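Local coordinates for protein similarities with probable monooxygenase (Photorhabdus luminescens, PDB 4HB9) that binds FAD and is probably a flavin-dependent monooxygenase related to the aromatic-ring hydroxylases, at residues A70-G76 with Q105-I109; I186-L192 with D241-V247. All blocks are in the same frame, centred on the assembly; numbering follows the deposited sequence.

Contact 1 (A70-G76 with Q105-I109)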
loop_
_atom_site.group_PDB
_atom_site.type_symbol
_atom_site.label_atom_id
_atom_site.label_comp_id
_atom_site.label_asym_id
_atom_site.label_seq_id
_atom_site.Cartn_x
_atom_site.Cartn_y
_atom_site.Cartn_z
ATOM N N ALA A 70 -7.739 17.156 2.463
ATOM C CA ALA A 70 -8.444 15.887 2.643
ATOM C C ALA A 70 -7.914 15.058 3.811
ATOM O O ALA A 70 -8.667 14.282 4.409
ATOM C CB ALA A 70 -8.401 15.070 1.363
ATOM N N SER A 71 -6.636 15.204 4.139
ATOM C CA SER A 71 -6.046 14.400 5.177
ATOM C C SER A 71 -6.375 14.959 6.565
ATOM O O SER A 71 -6.886 16.064 6.670
ATOM C CB SER A 71 -4.533 14.262 4.960
ATOM O OG SER A 71 -3.874 15.512 5.036
ATOM N N ARG A 72 -6.119 14.145 7.587
ATOM C CA ARG A 72 -6.232 14.499 9.003
ATOM C C ARG A 72 -5.016 13.903 9.717
ATOM O O ARG A 72 -4.406 12.940 9.230
ATOM C CB ARG A 72 -7.519 13.927 9.598
ATOM C CG ARG A 72 -8.782 14.430 8.914
ATOM C CD ARG A 72 -9.031 15.912 9.161
ATOM N NE ARG A 72 -10.411 16.264 8.797
ATOM C CZ ARG A 72 -10.857 16.407 7.558
ATOM N NH1 ARG A 72 -10.040 16.254 6.506
ATOM N NH2 ARG A 72 -12.121 16.714 7.349
ATOM N N TYR A 73 -4.648 14.477 10.852
ATOM C CA TYR A 73 -3.572 13.910 11.686
ATOM C C TYR A 73 -4.011 12.625 12.389
ATOM O O TYR A 73 -5.138 12.519 12.867
ATOM C CB TYR A 73 -3.099 14.924 12.713
ATOM C CG TYR A 73 -2.542 16.175 12.090
ATOM C CD1 TYR A 73 -1.351 16.150 11.355
ATOM C CD2 TYR A 73 -3.211 17.384 12.220
ATOM C CE1 TYR A 73 -0.845 17.303 10.774
ATOM C CE2 TYR A 73 -2.716 18.539 11.645
ATOM C CZ TYR A 73 -1.537 18.496 10.926
ATOM O OH TYR A 73 -1.076 19.666 10.372
ATOM N N ILE A 74 -3.127 11.631 12.407
ATOM C CA ILE A 74 -3.351 10.388 13.137
ATOM C C ILE A 74 -2.130 10.200 14.024
ATOM O O ILE A 74 -1.019 10.626 13.677
ATOM C CB ILE A 74 -3.633 9.175 12.208
ATOM C CG1 ILE A 74 -3.916 7.887 12.997
ATOM C CG2 ILE A 74 -2.483 8.897 11.260
ATOM C CD1 ILE A 74 -5.192 7.908 13.819
ATOM N N GLY A 75 -2.354 9.580 15.179
ATOM C CA GLY A 75 -1.564 9.863 16.374
ATOM C C GLY A 75 -0.331 9.040 16.654
ATOM O O GLY A 75 0.030 8.137 15.894
ATOM N N GLY A 76 0.321 9.407 17.761
ATOM C CA GLY A 76 1.402 8.627 18.372
ATOM C C GLY A 76 0.981 8.207 19.771
ATOM O O GLY A 76 -0.197 8.327 20.127
ATOM N N GLN A 105 3.428 11.509 14.478
ATOM C CA GLN A 105 2.199 12.136 13.972
ATOM C C GLN A 105 2.064 12.009 12.448
ATOM O O GLN A 105 2.666 12.774 11.700
ATOM C CB GLN A 105 2.161 13.613 14.361
ATOM C CG GLN A 105 0.794 14.261 14.188
ATOM C CD GLN A 105 -0.105 14.089 15.404
ATOM O OE1 GLN A 105 -0.053 13.068 16.099
ATOM N NE2 GLN A 105 -0.942 15.089 15.663
ATOM N N ARG A 106 1.245 11.064 12.000
ATOM C CA ARG A 106 1.097 10.783 10.574
ATOM C C ARG A 106 -0.107 11.511 9.970
ATOM O O ARG A 106 -0.883 12.148 10.694
ATOM C CB ARG A 106 0.981 9.271 10.380
ATOM C CG ARG A 106 2.340 8.577 10.407
ATOM C CD ARG A 106 2.292 7.200 11.036
ATOM N NE ARG A 106 3.568 6.497 10.880
ATOM C CZ ARG A 106 4.695 6.787 11.539
ATOM N NH1 ARG A 106 4.747 7.787 12.415
ATOM N NH2 ARG A 106 5.796 6.074 11.311
ATOM N N LEU A 107 -0.260 11.396 8.650
ATOM C CA LEU A 107 -1.409 11.928 7.952
ATOM C C LEU A 107 -2.295 10.789 7.477
ATOM O O LEU A 107 -1.827 9.849 6.839
ATOM C CB LEU A 107 -0.948 12.781 6.781
ATOM C CG LEU A 107 -0.216 14.043 7.242
ATOM C CD1 LEU A 107 0.564 14.669 6.096
ATOM C CD2 LEU A 107 -1.215 15.027 7.806
ATOM N N SER A 108 -3.573 10.898 7.763
ATOM C CA SER A 108 -4.525 9.854 7.482
ATOM C C SER A 108 -5.447 10.323 6.368
ATOM O O SER A 108 -5.960 11.425 6.412
ATOM C CB SER A 108 -5.295 9.504 8.764
ATOM O OG SER A 108 -6.319 8.570 8.499
ATOM N N ILE A 109 -5.592 9.506 5.330
ATOM C CA ILE A 109 -6.455 9.831 4.197
ATOM C C ILE A 109 -7.082 8.539 3.661
ATOM O O ILE A 109 -6.552 7.451 3.885
ATOM C CB ILE A 109 -5.652 10.592 3.114
ATOM C CG1 ILE A 109 -6.580 11.162 2.024
ATOM C CG2 ILE A 109 -4.517 9.710 2.609
ATOM C CD1 ILE A 109 -5.919 12.147 1.065
#
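Arg72 and Ser108 exchange two backbone hydrogen bonds, as do Ile74 and Arg106; these two hydrogen-bonded pairs frame the non-hydrogen-bonded pair Tyr73–Leu107, where 72-74 is the edge strand and 106-110 the central strand of a three-stranded antiparallel sheet. The shortest of the four, Ser108 N to Arg72 O at 2.6 Å, is also nearly straight, with 167° at the hydrogen. Tyr73 and Leu107 project from the same face and lie side by side, Leu107 CD2 reaching Tyr73 CD1 at 3.7 Å. Gln105 crosses this tyrosine at about a right angle: its chain bends at chi2 (87°), which lays the amide beside the ring base, NE2 3.7 Å from Tyr73 CB, although Gln105 is poorly ordered. On the other face, the CG2 branch of Ile74 fits between its neighbours, 3.6 Å from Arg106 CB and 3.8 Å from Ser108 CB. Farther along, Ala70 CB meets Ile109 CD1 at 3.8 Å.

Strand 44-47 borders 105-109 along its second edge, through backbone bonds of Leu107 with Ile47 and of Ile109 with Ile45. Its His46, an FAD-binding residue, touches both Ile74 and Ser108, consistent with a second-shell position for these two behind it. Where helix 61-70 ends, Ser71 OG hydrogen-bonds to Phe67 O.

Contact 2 (I186-L192 with D241-V247)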
loop_
_atom_site.group_PDB
_atom_site.type_symbol
_atom_site.label_atom_id
_atom_site.label_comp_id
_atom_site.label_asym_id
_atom_site.label_seq_id
_atom_site.Cartn_x
_atom_site.Cartn_y
_atom_site.Cartn_z
ATOM N N ILE A 186 -6.702 -11.090 9.730
ATOM C CA ILE A 186 -8.085 -10.788 9.368
ATOM C C ILE A 186 -8.287 -9.326 9.752
ATOM O O ILE A 186 -8.023 -8.941 10.900
ATOM C CB ILE A 186 -9.074 -11.717 10.098
ATOM C CG1 ILE A 186 -8.808 -13.179 9.754
ATOM C CG2 ILE A 186 -10.515 -11.367 9.761
ATOM C CD1 ILE A 186 -9.657 -14.163 10.531
ATOM N N ILE A 187 -8.712 -8.515 8.781
ATOM C CA ILE A 187 -8.828 -7.065 8.924
ATOM C C ILE A 187 -10.298 -6.678 8.751
ATOM O O ILE A 187 -10.937 -7.075 7.770
ATOM C CB ILE A 187 -8.014 -6.340 7.844
ATOM C CG1 ILE A 187 -6.548 -6.806 7.857
ATOM C CG2 ILE A 187 -8.091 -4.816 8.026
ATOM C CD1 ILE A 187 -5.677 -6.204 6.761
ATOM N N GLY A 188 -10.836 -5.925 9.704
ATOM C CA GLY A 188 -12.194 -5.387 9.574
ATOM C C GLY A 188 -12.241 -3.909 9.904
ATOM O O GLY A 188 -11.297 -3.362 10.486
ATOM N N ARG A 189 -13.339 -3.262 9.523
ATOM C CA ARG A 189 -13.549 -1.869 9.845
ATOM C C ARG A 189 -14.926 -1.696 10.427
ATOM O O ARG A 189 -15.862 -2.406 10.058
ATOM C CB ARG A 189 -13.397 -0.988 8.597
ATOM C CG ARG A 189 -14.460 -1.223 7.525
ATOM C CD ARG A 189 -14.289 -0.354 6.286
ATOM N NE ARG A 189 -15.604 -0.160 5.639
ATOM C CZ ARG A 189 -15.923 0.825 4.798
ATOM N NH1 ARG A 189 -15.021 1.700 4.387
ATOM N NH2 ARG A 189 -17.180 0.945 4.341
ATOM N N ALA A 190 -15.054 -0.710 11.301
ATOM C CA ALA A 190 -16.346 -0.358 11.863
ATOM C C ALA A 190 -16.533 1.143 11.827
ATOM O O ALA A 190 -15.704 1.875 12.352
ATOM C CB ALA A 190 -16.434 -0.864 13.285
ATOM N N ARG A 191 -17.632 1.594 11.235
ATOM C CA ARG A 191 -17.917 3.029 11.148
ATOM C C ARG A 191 -18.117 3.655 12.530
ATOM O O ARG A 191 -18.876 3.128 13.369
ATOM C CB ARG A 191 -19.137 3.250 10.295
ATOM C CG ARG A 191 -19.415 4.708 10.033
ATOM C CD ARG A 191 -20.522 4.873 9.019
ATOM N NE ARG A 191 -20.796 6.284 8.833
ATOM C CZ ARG A 191 -21.885 6.760 8.238
ATOM N NH1 ARG A 191 -22.813 5.942 7.766
ATOM N NH2 ARG A 191 -22.047 8.065 8.119
ATOM N N LEU A 192 -17.438 4.763 12.788
ATOM C CA LEU A 192 -17.576 5.460 14.067
ATOM C C LEU A 192 -18.784 6.365 14.030
ATOM O O LEU A 192 -18.668 7.585 13.871
ATOM C CB LEU A 192 -16.348 6.282 14.422
ATOM C CG LEU A 192 -15.288 5.470 15.139
ATOM C CD1 LEU A 192 -13.990 6.254 15.286
ATOM C CD2 LEU A 192 -15.797 5.025 16.511
ATOM N N ASP A 241 -15.861 8.956 6.125
ATOM C CA ASP A 241 -16.055 8.998 7.574
ATOM C C ASP A 241 -14.896 8.289 8.257
ATOM O O ASP A 241 -14.037 7.667 7.591
ATOM C CB ASP A 241 -17.391 8.349 7.940
ATOM C CG ASP A 241 -17.986 8.855 9.279
ATOM O OD1 ASP A 241 -17.372 9.677 10.006
ATOM O OD2 ASP A 241 -19.079 8.363 9.614
ATOM N N ASN A 242 -14.875 8.415 9.576
ATOM C CA ASN A 242 -13.938 7.725 10.437
ATOM C C ASN A 242 -14.392 6.294 10.695
ATOM O O ASN A 242 -15.579 6.040 10.988
ATOM C CB ASN A 242 -13.806 8.465 11.783
ATOM C CG ASN A 242 -13.411 9.922 11.623
ATOM O OD1 ASN A 242 -14.168 10.830 11.986
ATOM N ND2 ASN A 242 -12.236 10.156 11.096
ATOM N N PHE A 243 -13.438 5.368 10.572
ATOM C CA PHE A 243 -13.659 3.968 10.846
ATOM C C PHE A 243 -12.608 3.510 11.837
ATOM O O PHE A 243 -11.426 3.874 11.695
ATOM C CB PHE A 243 -13.522 3.130 9.564
ATOM C CG PHE A 243 -14.719 3.207 8.669
ATOM C CD1 PHE A 243 -15.669 2.198 8.665
ATOM C CD2 PHE A 243 -14.899 4.295 7.828
ATOM C CE1 PHE A 243 -16.788 2.271 7.862
ATOM C CE2 PHE A 243 -16.044 4.394 7.047
ATOM C CZ PHE A 243 -16.970 3.362 7.045
ATOM N N ILE A 244 -13.020 2.691 12.809
ATOM C CA ILE A 244 -12.048 1.925 13.575
ATOM C C ILE A 244 -11.642 0.753 12.691
ATOM O O ILE A 244 -12.485 0.108 12.053
ATOM C CB ILE A 244 -12.597 1.448 14.941
ATOM C CG1 ILE A 244 -12.946 2.663 15.788
ATOM C CG2 ILE A 244 -11.579 0.562 15.654
ATOM C CD1 ILE A 244 -13.435 2.357 17.190
ATOM N N VAL A 245 -10.350 0.510 12.610
ATOM C CA VAL A 245 -9.864 -0.642 11.910
ATOM C C VAL A 245 -9.291 -1.573 12.947
ATOM O O VAL A 245 -8.562 -1.140 13.844
ATOM C CB VAL A 245 -8.849 -0.311 10.777
ATOM C CG1 VAL A 245 -7.753 0.663 11.192
ATOM C CG2 VAL A 245 -8.226 -1.595 10.226
ATOM N N TRP A 246 -9.620 -2.849 12.826
ATOM C CA TRP A 246 -8.985 -3.885 13.665
ATOM C C TRP A 246 -8.307 -4.938 12.804
ATOM O O TRP A 246 -8.760 -5.264 11.685
ATOM C CB TRP A 246 -9.975 -4.515 14.632
ATOM C CG TRP A 246 -11.199 -5.104 14.012
ATOM C CD1 TRP A 246 -12.400 -4.481 13.831
ATOM C CD2 TRP A 246 -11.347 -6.417 13.450
ATOM N NE1 TRP A 246 -13.283 -5.316 13.214
ATOM C CE2 TRP A 246 -12.674 -6.514 12.965
ATOM C CE3 TRP A 246 -10.500 -7.513 13.317
ATOM C CZ2 TRP A 246 -13.168 -7.660 12.382
ATOM C CZ3 TRP A 246 -10.984 -8.648 12.710
ATOM C CH2 TRP A 246 -12.307 -8.717 12.244
ATOM N N VAL A 247 -7.207 -5.471 13.326
ATOM C CA VAL A 247 -6.448 -6.484 12.601
ATOM C C VAL A 247 -6.130 -7.626 13.540
ATOM O O VAL A 247 -5.428 -7.429 14.523
ATOM C CB VAL A 247 -5.141 -5.929 12.017
ATOM C CG1 VAL A 247 -4.489 -6.988 11.162
ATOM C CG2 VAL A 247 -5.398 -4.667 11.193
HETATM O O HOH W 1 -20.244 9.091 11.795
HETATM O O HOH W 2 -16.844 9.665 13.067
#
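Asp241 meets Arg191 in a salt bridge at one end of an antiparallel strand pair within the large mixed sheet. Asp241 OD2 lies in the guanidinium plane of Arg191 and takes NE on its anti lone pair at 2.8 Å in a nearly straight bond, whereas the carboxylate is turned 79° from that plane; NH2 adds a weak bond to the same oxygen. One water donates to both Asp241 OD2 and Leu192 O. At Asn242 the backbone takes over, its O accepting Leu192 N at 2.9 Å.

The Phe243 ring is sandwiched: Arg191 CG lies over one face, with CB beside Phe243 CE1 at 3.5 Å, and the Arg189 guanidinium lies flat on the other, planes 17° and centres 3.9 Å apart, an off-centre cation-pi stack. Ile244 pairs with Ala190 through two backbone bonds and packs CD1 on Leu192 CD2 at 3.6 Å. Val245 CG2 lies beside Ile187 CG2 at 3.9 Å. Trp246, with CG between its backbone N and carbonyl carbon (chi1 56°), folds its indole over Gly188, whose CA sits 3.9 Å from the five-membered-ring centroid in a CH-pi contact. Val247 closes the pairing against Ile187 CG1.

Asp290 forms a salt bridge with Arg189 NE, and Gly42 O and Pro228 O accept from its NH1. These bonds and the stack fix the guanidinium's rotation and probably offset the cost of burying its charge.

In the fold
From the N terminus, the chain passes strands 3-7 and 26-30, the first two of the Rossmann-type parallel sheet, and reaches strand 44-47 before contact 1. There 105-109 returns to 70-76, closing a loop that carries strands 79-81 and 87-89 and an unmodelled portion. Contact 2 opens afterwards: 241-247 comes back to 186-192 after an excursion through strands 210-212 and 218-228. The two closures follow in series, neither nested nor crossed. Contact 1 belongs to the small three-stranded sheet and contact 2 to the seven-stranded mixed sheet; their nearest atoms are about 6 Å apart without touching. Strand 218-228 touches both, and the side chains of Ile187 and Arg106 lie about 5 and 8 Å from the bound FAD.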